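Local coordinates for protein 2-oxoglutarate-dependent dioxygenase DAO (Oryza sativa subsp. indica, PDB 6KUN) that probably catalyses the irreversible oxidation of the auxin indole-3-acetic acid to inactive 2-oxoindole-3-acetic acid, using iron(II) and 2-oxoglutarate, at residues A221-R226 / A259-D265; A29-C33 / V193-A197; V100-C104 / V117-E122; L127-A132 / F178-L182; I4-D8 / E20-L24. One frame throughout, in Å; residues are numbered along the deposited sequence.

Interaction 1 (A221-R226 / A259-D265); sequences AWSNGR and APGELVD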
# COMPACT_ATOMS: atom_id res chain seq x y z
N ALA B 221 -25.82 -14.60 18.49
CA ALA B 221 -26.62 -14.86 19.68
C ALA B 221 -27.22 -13.56 20.24
O ALA B 221 -28.42 -13.50 20.53
CB ALA B 221 -25.79 -15.59 20.75
N TRP B 222 -26.43 -12.51 20.36
CA TRP B 222 -26.94 -11.23 20.81
C TRP B 222 -28.03 -10.68 19.89
O TRP B 222 -28.93 -9.97 20.35
CB TRP B 222 -25.78 -10.25 20.89
CG TRP B 222 -26.11 -8.86 21.27
CD1 TRP B 222 -26.04 -8.31 22.53
CD2 TRP B 222 -26.50 -7.82 20.40
NE1 TRP B 222 -26.41 -6.99 22.48
CE2 TRP B 222 -26.68 -6.67 21.17
CE3 TRP B 222 -26.71 -7.75 19.01
CZ2 TRP B 222 -27.07 -5.46 20.62
CZ3 TRP B 222 -27.08 -6.56 18.47
CH2 TRP B 222 -27.27 -5.43 19.27
N SER B 223 -27.96 -10.98 18.61
CA SER B 223 -28.93 -10.44 17.67
C SER B 223 -30.17 -11.32 17.54
O SER B 223 -31.01 -11.07 16.68
CB SER B 223 -28.28 -10.24 16.31
OG SER B 223 -28.09 -11.49 15.67
N ASN B 224 -30.27 -12.34 18.37
CA ASN B 224 -31.33 -13.33 18.33
C ASN B 224 -31.43 -14.01 16.98
O ASN B 224 -32.53 -14.23 16.48
CB ASN B 224 -32.68 -12.74 18.69
CG ASN B 224 -33.66 -13.82 19.07
OD1 ASN B 224 -33.31 -14.73 19.80
ND2 ASN B 224 -34.84 -13.78 18.47
N GLY B 225 -30.30 -14.31 16.38
CA GLY B 225 -30.29 -14.98 15.10
C GLY B 225 -30.32 -14.09 13.88
O GLY B 225 -30.25 -14.60 12.77
N ARG B 226 -30.40 -12.77 14.06
CA ARG B 226 -30.57 -11.88 12.92
C ARG B 226 -29.28 -11.53 12.20
O ARG B 226 -29.31 -11.13 11.02
CB ARG B 226 -31.26 -10.60 13.41
CG ARG B 226 -32.69 -10.81 13.83
CD ARG B 226 -33.27 -9.60 14.50
NE ARG B 226 -34.64 -9.91 14.93
CZ ARG B 226 -35.68 -9.96 14.09
NH1 ARG B 226 -35.49 -9.70 12.81
NH2 ARG B 226 -36.89 -10.26 14.54
N ALA B 259 -29.68 -11.59 24.12
CA ALA B 259 -30.29 -10.76 23.11
C ALA B 259 -31.16 -9.69 23.75
O ALA B 259 -31.77 -9.94 24.80
CB ALA B 259 -31.13 -11.61 22.15
N PRO B 260 -31.21 -8.49 23.18
CA PRO B 260 -32.18 -7.49 23.66
C PRO B 260 -33.62 -7.86 23.33
O PRO B 260 -33.90 -8.49 22.31
CB PRO B 260 -31.74 -6.21 22.93
CG PRO B 260 -30.27 -6.48 22.50
CD PRO B 260 -30.22 -7.94 22.23
N GLY B 261 -34.53 -7.44 24.20
CA GLY B 261 -35.95 -7.67 23.96
C GLY B 261 -36.48 -7.42 22.56
O GLY B 261 -37.27 -8.23 22.04
N GLU B 262 -36.09 -6.32 21.90
CA GLU B 262 -36.78 -5.91 20.69
C GLU B 262 -36.44 -6.77 19.47
O GLU B 262 -37.05 -6.58 18.40
CB GLU B 262 -36.47 -4.45 20.34
CG GLU B 262 -36.89 -3.44 21.40
CD GLU B 262 -35.80 -3.17 22.44
OE1 GLU B 262 -35.15 -4.14 22.92
OE2 GLU B 262 -35.59 -1.98 22.76
N LEU B 263 -35.50 -7.72 19.60
CA LEU B 263 -35.15 -8.61 18.49
C LEU B 263 -35.87 -9.95 18.55
O LEU B 263 -35.70 -10.77 17.62
CB LEU B 263 -33.65 -8.85 18.44
CG LEU B 263 -32.76 -7.61 18.34
CD1 LEU B 263 -33.29 -6.66 17.30
CD2 LEU B 263 -32.65 -6.93 19.68
N VAL B 264 -36.64 -10.22 19.61
CA VAL B 264 -37.49 -11.41 19.71
C VAL B 264 -38.94 -10.99 19.55
O VAL B 264 -39.46 -10.20 20.35
CB VAL B 264 -37.28 -12.17 21.04
CG1 VAL B 264 -37.09 -11.19 22.19
CG2 VAL B 264 -38.48 -13.12 21.29
N ASP B 265 -39.61 -11.53 18.53
CA ASP B 265 -41.00 -11.21 18.23
C ASP B 265 -41.78 -12.49 17.98
O ASP B 265 -41.23 -13.60 18.08
CB ASP B 265 -41.09 -10.26 17.02
CG ASP B 265 -40.18 -10.68 15.86
OD1 ASP B 265 -40.24 -11.85 15.46
OD2 ASP B 265 -39.43 -9.82 15.34
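Pro-260 lies across the indole of Trp-222 at about a right angle, with CD over the five-membered ring, 3.9 Å from its centroid in a CH-pi contact. Pro-260 CG lies 3.8 Å from Trp-222 CE2. The indole also meets Phe-178 edge-to-face. Beyond it Asn-224, the C-prime residue of the Schellman motif that ends helix 217-222, sends ND2 to Leu-263 O at 3.2 Å, arriving from above the carbonyl plane; its OD1 accepts from Arg-271 N. Arg-226 reaches the same oxygen with an extended chain, its CD passing obliquely over Leu-263 CB. Arg-226 NE donates to Leu-263 O at 3.0 Å (161°), the oxygen lying in the guanidinium plane. Arg-226 NH2 forms a salt bridge with Asp-265 OD2 at 2.7 Å, the guanidinium and carboxylate planes 75° apart, while Asp-265 OD1 accepts from His-268 N. With a methionine in place of the arginine, Asp-265 would probably be left without its charge mate and Leu-263 O without its straighter donor. Two donors on one carbonyl and a salt bridge beside it imply a polar grip between helix end and loop, laid over apolar contacts from Pro-260 and Leu-263.

Interaction 2 (A29-C33 / V193-A197); sequences ARLGC and VLDPA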
# COMPACT_ATOMS: atom_id res chain seq x y z
N ALA B 29 -26.97 -9.69 7.87
CA ALA B 29 -27.94 -10.75 8.03
C ALA B 29 -27.71 -11.88 7.02
O ALA B 29 -27.89 -13.06 7.33
CB ALA B 29 -29.36 -10.19 7.87
N ARG B 30 -27.32 -11.53 5.80
CA ARG B 30 -27.23 -12.53 4.76
C ARG B 30 -25.83 -13.08 4.63
O ARG B 30 -25.71 -14.26 4.30
CB ARG B 30 -27.69 -11.94 3.42
CG ARG B 30 -29.20 -11.76 3.36
CD ARG B 30 -29.58 -10.67 2.42
NE ARG B 30 -28.86 -10.75 1.16
CZ ARG B 30 -29.12 -9.99 0.10
NH1 ARG B 30 -30.11 -9.09 0.16
NH2 ARG B 30 -28.41 -10.11 -1.01
N LEU B 31 -24.79 -12.26 4.83
CA LEU B 31 -23.39 -12.67 4.66
C LEU B 31 -22.59 -12.70 5.95
O LEU B 31 -21.66 -13.51 6.07
CB LEU B 31 -22.68 -11.70 3.71
CG LEU B 31 -21.65 -12.24 2.71
CD1 LEU B 31 -20.76 -11.11 2.21
CD2 LEU B 31 -20.79 -13.33 3.21
N GLY B 32 -22.87 -11.80 6.89
CA GLY B 32 -22.01 -11.70 8.07
C GLY B 32 -20.68 -11.02 7.84
O GLY B 32 -19.82 -11.10 8.73
N CYS B 33 -20.50 -10.34 6.71
CA CYS B 33 -19.22 -9.82 6.29
C CYS B 33 -19.47 -8.62 5.38
O CYS B 33 -20.39 -8.64 4.57
CB CYS B 33 -18.38 -10.83 5.50
SG CYS B 33 -16.67 -10.27 4.99
N VAL B 193 -14.62 -16.09 2.62
CA VAL B 193 -15.79 -16.26 3.47
C VAL B 193 -16.80 -17.16 2.77
O VAL B 193 -16.94 -17.15 1.54
CB VAL B 193 -16.44 -14.91 3.82
CG1 VAL B 193 -15.43 -14.01 4.55
CG2 VAL B 193 -16.93 -14.26 2.55
N LEU B 194 -17.51 -17.94 3.58
CA LEU B 194 -18.58 -18.80 3.10
C LEU B 194 -19.83 -17.96 2.91
O LEU B 194 -20.57 -17.70 3.86
CB LEU B 194 -18.83 -19.91 4.11
CG LEU B 194 -19.65 -21.08 3.58
CD1 LEU B 194 -20.95 -20.65 2.96
CD2 LEU B 194 -18.81 -21.81 2.54
N ASP B 195 -20.06 -17.55 1.65
CA ASP B 195 -21.18 -16.70 1.30
C ASP B 195 -22.46 -17.53 1.40
O ASP B 195 -22.60 -18.53 0.69
CB ASP B 195 -20.92 -16.15 -0.11
CG ASP B 195 -21.93 -15.08 -0.52
OD1 ASP B 195 -23.13 -15.29 -0.24
OD2 ASP B 195 -21.52 -14.05 -1.09
N PRO B 196 -23.38 -17.19 2.31
CA PRO B 196 -24.62 -17.97 2.39
C PRO B 196 -25.30 -18.20 1.06
O PRO B 196 -25.70 -19.33 0.77
CB PRO B 196 -25.47 -17.13 3.37
CG PRO B 196 -24.42 -16.58 4.31
CD PRO B 196 -23.35 -16.13 3.33
N ALA B 197 -25.41 -17.17 0.22
CA ALA B 197 -26.16 -17.33 -1.04
C ALA B 197 -25.50 -18.24 -2.05
O ALA B 197 -26.10 -18.54 -3.09
CB ALA B 197 -26.87 -16.03 -1.39
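Arg-30, in the last turn of helix 18-30, meets Pro-196 through its backbone: the carbonyl O faces the proline ring, but the modelled spacing is too short to trust and the ring is poorly ordered. The arginine's charged end has its own business, NH1 forming a salt bridge with Asp-26. Leu-31 carries the contact. Leu-31 CD2 fits against the turn that follows strand 191-194, 3.8 Å from Pro-196 CD, and also touches Asp-195 CA and a methyl of Val-193. With chi1 at -142°, away from a staggered value, the leucine fork is swung so that CD2 goes to this turn and CD1 to Pro-5. The surface that CD2 meets is shaped by an Asx turn, in which Asp-195 OD1 accepts from Ala-197 N at 3.0 Å. Gly-32 breaks the helix with a positive phi of 75° and is hydrogen-bonded through its backbone to Val-215; the chain then enters strand 33-37. Cys-33 lays SG 4.0 Å from Val-193 CG1; the valine thus straddles the two partners, one methyl on the sulfur and the other on the leucine. No hydrogen bond crosses between the segments, which run almost exactly antiparallel. Strand 33-37 belongs to the larger sheet and strand 191-194 to the smaller one, so the contact spans the two sheets of the jelly-roll (double-stranded beta-helix) fold. Val-193 lies beside His-232, a predicted iron ligand, which places this seam next to the predicted metal site characteristic of 2-oxoglutarate dioxygenases.

Interaction 3 (V100-C104 / V117-E122); sequences VDAFC and VKAYAE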
# COMPACT_ATOMS: atom_id res chain seq x y z
N VAL B 100 -3.59 -1.06 27.29
CA VAL B 100 -2.99 -0.57 26.06
C VAL B 100 -1.74 0.24 26.39
O VAL B 100 -0.70 0.10 25.74
CB VAL B 100 -4.01 0.26 25.25
CG1 VAL B 100 -3.31 0.93 24.09
CG2 VAL B 100 -5.20 -0.62 24.76
N ASP B 101 -1.83 1.11 27.38
CA ASP B 101 -0.67 1.90 27.79
C ASP B 101 0.50 0.99 28.19
O ASP B 101 1.64 1.16 27.72
CB ASP B 101 -1.08 2.83 28.93
CG ASP B 101 -2.13 3.84 28.52
OD1 ASP B 101 -2.46 3.94 27.32
OD2 ASP B 101 -2.64 4.54 29.42
N ALA B 102 0.24 0.00 29.05
CA ALA B 102 1.32 -0.83 29.59
C ALA B 102 1.90 -1.75 28.54
O ALA B 102 3.11 -2.00 28.51
CB ALA B 102 0.81 -1.63 30.79
N PHE B 103 1.05 -2.29 27.67
CA PHE B 103 1.53 -3.10 26.55
C PHE B 103 2.53 -2.31 25.70
O PHE B 103 3.65 -2.77 25.46
CB PHE B 103 0.33 -3.57 25.71
CG PHE B 103 0.69 -4.48 24.56
CD1 PHE B 103 0.93 -3.96 23.30
CD2 PHE B 103 0.70 -5.84 24.71
CE1 PHE B 103 1.24 -4.80 22.25
CE2 PHE B 103 1.02 -6.68 23.66
CZ PHE B 103 1.28 -6.14 22.42
N CYS B 104 2.13 -1.11 25.26
CA CYS B 104 3.01 -0.34 24.36
C CYS B 104 4.23 0.18 25.10
O CYS B 104 5.29 0.33 24.50
CB CYS B 104 2.22 0.79 23.72
SG CYS B 104 0.84 0.11 22.64
N VAL B 117 1.86 1.83 17.26
CA VAL B 117 1.00 0.73 17.65
C VAL B 117 -0.06 1.22 18.62
O VAL B 117 -1.24 0.87 18.51
CB VAL B 117 1.82 -0.42 18.25
CG1 VAL B 117 0.88 -1.49 18.88
CG2 VAL B 117 2.66 -1.06 17.21
N LYS B 118 0.34 2.06 19.56
CA LYS B 118 -0.61 2.59 20.52
C LYS B 118 -1.71 3.37 19.82
O LYS B 118 -2.90 3.17 20.11
CB LYS B 118 0.12 3.48 21.53
CG LYS B 118 -0.74 4.04 22.63
CD LYS B 118 0.13 4.76 23.69
CE LYS B 118 -0.74 5.28 24.82
NZ LYS B 118 -0.03 5.26 26.12
N ALA B 119 -1.33 4.26 18.90
CA ALA B 119 -2.32 5.09 18.22
C ALA B 119 -3.26 4.23 17.39
O ALA B 119 -4.48 4.44 17.41
CB ALA B 119 -1.62 6.14 17.34
N TYR B 120 -2.71 3.26 16.67
CA TYR B 120 -3.48 2.36 15.90
C TYR B 120 -4.47 1.56 16.76
O TYR B 120 -5.59 1.50 16.43
CB TYR B 120 -2.61 1.46 15.03
CG TYR B 120 -3.23 1.13 13.74
CD1 TYR B 120 -3.15 2.01 12.73
CD2 TYR B 120 -3.90 -0.04 13.52
CE1 TYR B 120 -3.69 1.76 11.54
CE2 TYR B 120 -4.46 -0.31 12.30
CZ TYR B 120 -4.32 0.61 11.31
OH TYR B 120 -4.82 0.51 10.07
N ALA B 121 -4.01 0.96 17.83
CA ALA B 121 -4.90 0.16 18.68
C ALA B 121 -6.07 1.02 19.16
O ALA B 121 -7.25 0.62 19.06
CB ALA B 121 -4.14 -0.43 19.88
N GLU B 122 -5.75 2.22 19.62
CA GLU B 122 -6.77 3.15 20.08
C GLU B 122 -7.75 3.49 18.95
O GLU B 122 -8.98 3.48 19.17
CB GLU B 122 -6.09 4.41 20.61
CG GLU B 122 -5.43 4.21 21.95
CD GLU B 122 -4.51 5.38 22.31
OE1 GLU B 122 -4.26 6.26 21.45
OE2 GLU B 122 -4.01 5.39 23.45
O HOH W 1 2.22 3.54 26.70
O HOH W 2 -4.44 3.90 25.75
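Cys-104 and Lys-118 mark the nearest approach of the backbones, where helices 97-106 and 111-138 pack as an antiparallel helical hairpin with local axes 10.0 Å apart and directions at 151°. In the seam, Cys-104 SG lies against the root of the lysine, 3.6 Å from both CA and CB of Lys-118, and 4.1 Å from Val-117 CG1. Val-100 adds a looser touch on the lysine's CG and also packs on Leu-91 of strand 86-92, so the hairpin rests on the sheet there. Toward its outer side the contact turns polar. The chain of Lys-118 leaves with CG anti to the backbone N (chi1 -177°), runs straight to CE and bends at its last torsion, which brings NZ to Asp-101 OD1 at 3.0 Å in a salt bridge whose hydrogen bond is weak. A water supplements it, accepting from that NZ and donating to Asp-101 O, so the ammonium is tied to both backbone and side chain of the aspartate. Asp-101 and Glu-122 bring like charges near each other, their OD1 and OE2 4.4 Å apart, a repulsion that a second water is likely to ease: it donates to Asp-101 OD1 and also, at 2.8 Å, to Glu-122 OE2.

Interaction 4 (L127-A132 / F178-L182); sequences LIVDVA and FLTVL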
# COMPACT_ATOMS: atom_id res chain seq x y z
N LEU B 127 -13.06 2.65 16.07
CA LEU B 127 -13.72 2.19 14.86
C LEU B 127 -14.69 1.07 15.18
O LEU B 127 -15.85 1.12 14.78
CB LEU B 127 -12.70 1.78 13.81
CG LEU B 127 -13.21 1.22 12.49
CD1 LEU B 127 -14.18 2.18 11.81
CD2 LEU B 127 -12.04 0.89 11.58
N ILE B 128 -14.27 0.06 15.94
CA ILE B 128 -15.12 -1.11 16.10
C ILE B 128 -16.31 -0.75 16.99
O ILE B 128 -17.40 -1.28 16.79
CB ILE B 128 -14.31 -2.29 16.64
CG1 ILE B 128 -14.95 -3.66 16.40
CG2 ILE B 128 -14.00 -2.09 18.13
CD1 ILE B 128 -16.01 -3.75 15.36
N VAL B 129 -16.14 0.20 17.91
CA VAL B 129 -17.26 0.68 18.70
C VAL B 129 -18.26 1.42 17.80
O VAL B 129 -19.47 1.20 17.90
CB VAL B 129 -16.75 1.58 19.84
CG1 VAL B 129 -17.89 2.32 20.53
CG2 VAL B 129 -15.97 0.74 20.86
N ASP B 130 -17.77 2.27 16.91
CA ASP B 130 -18.62 2.99 15.96
C ASP B 130 -19.36 2.02 15.04
O ASP B 130 -20.59 2.12 14.87
CB ASP B 130 -17.78 3.98 15.14
CG ASP B 130 -18.63 4.84 14.20
OD1 ASP B 130 -19.67 5.38 14.63
OD2 ASP B 130 -18.26 4.99 13.02
N VAL B 131 -18.65 1.03 14.50
CA VAL B 131 -19.30 0.01 13.71
C VAL B 131 -20.37 -0.73 14.53
O VAL B 131 -21.52 -0.90 14.09
CB VAL B 131 -18.26 -0.96 13.14
CG1 VAL B 131 -18.98 -2.12 12.45
CG2 VAL B 131 -17.34 -0.23 12.16
N ALA B 132 -20.01 -1.19 15.74
CA ALA B 132 -21.02 -1.88 16.56
C ALA B 132 -22.27 -1.03 16.75
O ALA B 132 -23.39 -1.52 16.62
CB ALA B 132 -20.43 -2.29 17.90
N PHE B 178 -18.24 -10.87 19.08
CA PHE B 178 -19.35 -10.11 18.51
C PHE B 178 -19.08 -9.67 17.08
O PHE B 178 -19.84 -10.02 16.15
CB PHE B 178 -19.63 -8.91 19.46
CG PHE B 178 -20.80 -8.09 19.12
CD1 PHE B 178 -22.10 -8.59 19.26
CD2 PHE B 178 -20.64 -6.78 18.66
CE1 PHE B 178 -23.20 -7.81 18.92
CE2 PHE B 178 -21.72 -6.01 18.27
CZ PHE B 178 -23.01 -6.53 18.43
N LEU B 179 -18.05 -8.83 16.90
CA LEU B 179 -17.66 -8.27 15.62
C LEU B 179 -16.14 -8.22 15.56
O LEU B 179 -15.50 -8.00 16.59
CB LEU B 179 -18.15 -6.84 15.41
CG LEU B 179 -19.63 -6.61 15.21
CD1 LEU B 179 -19.91 -5.13 15.18
CD2 LEU B 179 -20.11 -7.31 13.97
N THR B 180 -15.59 -8.34 14.36
CA THR B 180 -14.16 -8.24 14.14
C THR B 180 -13.88 -7.28 13.01
O THR B 180 -14.50 -7.39 11.95
CB THR B 180 -13.57 -9.61 13.82
OG1 THR B 180 -13.89 -10.51 14.86
CG2 THR B 180 -12.03 -9.47 13.73
N VAL B 181 -12.92 -6.35 13.22
CA VAL B 181 -12.49 -5.46 12.16
C VAL B 181 -11.08 -5.87 11.77
O VAL B 181 -10.19 -5.91 12.61
CB VAL B 181 -12.53 -3.97 12.56
CG1 VAL B 181 -12.15 -3.11 11.35
CG2 VAL B 181 -13.88 -3.59 13.05
N LEU B 182 -10.88 -6.14 10.48
CA LEU B 182 -9.62 -6.66 9.96
C LEU B 182 -9.02 -5.66 8.96
O LEU B 182 -9.74 -5.07 8.15
CB LEU B 182 -9.85 -8.01 9.23
CG LEU B 182 -10.54 -9.17 9.93
CD1 LEU B 182 -10.83 -10.27 8.91
CD2 LEU B 182 -9.72 -9.71 11.07
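Leu-179 and Val-181 point from strand 179-183 of the jelly roll's larger sheet into helix 111-138, which lies against that sheet with local axes 9.0 Å apart and directions at 131°. Aliphatic packing makes up nearly all of the contact. Val-181 spreads its two methyls along the helix: CG1, anti to the backbone N (chi1 -176°), goes to Leu-127 CD2 at 4.0 Å, the two side chains crossing at about a right angle, which leaves CG2 to face Ile-128 as it slides past in the opposite direction. The modelled gap in that second pair is doubtfully short. Ile-128 CD1 continues to Leu-179 CB at 3.8 Å. Leu-179 in turn extends its CD1 beyond the isoleucine, to 3.7 Å from Ala-132 CA and 4.2 Å from Val-131 CG1, and so fits against the helix backbone where the alanine is small. No hydrogen bond joins the two segments. Backbone bonding instead runs across the sheet to the neighbouring strands, and Phe-178 and Leu-179 both face Leu-249 in a classic beta bulge. The strand's other side looks to the active site: Thr-180 OG1 is hydrogen-bonded to OD2 of Asp-175, a predicted iron ligand, and Leu-182 touches the bound 2-oxoglutarate. The helix thus covers the back of the very strand that lines the pocket. Aromatic contact comes last, at the bulge. The ring of Phe-178, which also meets Trp-149 edge-to-face, presents its rim to the helix, and Ala-132 CB sits near the ring plane, 4.0 Å from CE2 of that phenylalanine.

Interaction 5 (I4-D8 / E20-L24); sequences IPAID and ETARL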
# COMPACT_ATOMS: atom_id res chain seq x y z
N ILE B 4 -18.37 -8.60 -1.94
CA ILE B 4 -18.66 -8.32 -0.54
C ILE B 4 -19.16 -6.88 -0.45
O ILE B 4 -18.45 -5.97 -0.87
CB ILE B 4 -17.40 -8.51 0.33
CG1 ILE B 4 -17.24 -9.98 0.73
CG2 ILE B 4 -17.48 -7.64 1.57
CD1 ILE B 4 -17.26 -10.93 -0.44
N PRO B 5 -20.35 -6.64 0.10
CA PRO B 5 -20.88 -5.27 0.11
C PRO B 5 -19.91 -4.34 0.80
O PRO B 5 -19.24 -4.73 1.76
CB PRO B 5 -22.20 -5.38 0.90
CG PRO B 5 -22.45 -6.80 1.09
CD PRO B 5 -21.15 -7.53 0.96
N ALA B 6 -19.87 -3.10 0.30
CA ALA B 6 -19.07 -2.02 0.88
C ALA B 6 -20.01 -0.99 1.49
O ALA B 6 -20.97 -0.56 0.84
CB ALA B 6 -18.17 -1.37 -0.19
N ILE B 7 -19.74 -0.62 2.74
CA ILE B 7 -20.58 0.28 3.52
C ILE B 7 -19.78 1.52 3.84
O ILE B 7 -18.67 1.42 4.38
CB ILE B 7 -21.08 -0.39 4.82
CG1 ILE B 7 -21.90 -1.65 4.52
CG2 ILE B 7 -21.89 0.59 5.68
CD1 ILE B 7 -23.14 -1.38 3.67
N ASP B 8 -20.34 2.69 3.56
CA ASP B 8 -19.68 3.94 3.91
C ASP B 8 -20.22 4.43 5.25
O ASP B 8 -21.41 4.76 5.36
CB ASP B 8 -19.87 5.00 2.82
CG ASP B 8 -19.15 6.29 3.14
OD1 ASP B 8 -19.37 6.85 4.22
OD2 ASP B 8 -18.33 6.74 2.31
N GLU B 20 -28.17 3.29 3.28
CA GLU B 20 -26.86 2.68 3.58
C GLU B 20 -26.95 1.82 4.84
O GLU B 20 -26.33 0.75 4.92
CB GLU B 20 -25.79 3.75 3.76
CG GLU B 20 -24.33 3.25 3.73
CD GLU B 20 -23.89 2.85 2.35
OE1 GLU B 20 -22.70 2.53 2.18
OE2 GLU B 20 -24.74 2.84 1.43
N THR B 21 -27.73 2.28 5.83
CA THR B 21 -27.95 1.51 7.04
C THR B 21 -28.66 0.19 6.74
O THR B 21 -28.35 -0.85 7.33
CB THR B 21 -28.77 2.36 8.01
OG1 THR B 21 -27.96 3.46 8.48
CG2 THR B 21 -29.22 1.54 9.20
N ALA B 22 -29.63 0.23 5.83
CA ALA B 22 -30.30 -0.99 5.45
C ALA B 22 -29.38 -1.89 4.66
O ALA B 22 -29.50 -3.12 4.73
CB ALA B 22 -31.54 -0.68 4.62
N ARG B 23 -28.46 -1.33 3.88
CA ARG B 23 -27.46 -2.16 3.22
C ARG B 23 -26.57 -2.84 4.25
O ARG B 23 -26.18 -3.99 4.07
CB ARG B 23 -26.62 -1.34 2.25
CG ARG B 23 -27.40 -0.91 0.99
CD ARG B 23 -26.48 -0.32 -0.08
NE ARG B 23 -25.39 -1.23 -0.39
CZ ARG B 23 -24.10 -0.95 -0.19
NH1 ARG B 23 -23.72 0.23 0.28
NH2 ARG B 23 -23.21 -1.86 -0.50
N LEU B 24 -26.23 -2.10 5.31
CA LEU B 24 -25.43 -2.65 6.40
C LEU B 24 -26.12 -3.85 7.03
O LEU B 24 -25.53 -4.91 7.18
CB LEU B 24 -25.18 -1.57 7.46
CG LEU B 24 -24.51 -2.04 8.76
CD1 LEU B 24 -23.29 -2.82 8.43
CD2 LEU B 24 -24.17 -0.84 9.63
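Ile-7 of strand 6-8 packs under helix 18-30 in a beta-alpha-beta unit, completed by strand 33-37 parallel to the first; the local directions of strand and helix are 140° apart. The tight part lies around this isoleucine. Ile-7 CD1 comes within 3.6 Å of Leu-24 N and also rests on Arg-23 CB, and it covers one face of the Arg-23 guanidinium, above the plane and toward the rim. Ile-7 further touches Phe-34 of the neighbouring strand. Beside it the buried Glu-20, bent at chi2 (72°), turns OE1 onto Asp-8 N, the bond using the oxygen's anti lone pair. Asp-8 OD1 turns to another partner, Leu-11 N. The looser side is the outer strand edge, where Ala-6 is exposed and Pro-5 CB merely comes near the guanidinium, 3.9 Å from Arg-23 NH2. Here the arginine does the holding: Arg-23 NH1 and NH2 both donate to Ala-6 O at 2.9 Å, an end-on grip on one atom lying in the guanidinium plane. A leucine in its place is likely to leave Ala-6 O without these two donors and Glu-20 without its charge partner. That partnership is a salt bridge within the helix, its hydrogen bond weak, with Arg-23 NH1 3.0 Å from Glu-20 OE2. The glutamate's other oxygen makes the straighter bond, Asp-8 N to Glu-20 OE1 at 2.7 Å and 172°.

In the fold
Interaction 4 is the core contact, wholly buried and apolar, its centre about 7 Å from the centre of the chain; the other four are partly buried and lie farther out. Interactions 3 and 4 use successive parts of helix 111-138, and the chemistry changes along it from a watered salt bridge to aliphatic packing. Interactions 2 and 5 share helix 18-30: its first half holds strand 6-8 through Glu-20 and Arg-23 round a buried isoleucine, and the residues just after its end meet strand 191-194 and the turn beyond it with apolar side chains. Interaction 1, at the periphery, mixes a salt bridge and hydrogen bonds with CH-pi packing; Trp-222 joins it to interaction 4 through Phe-178.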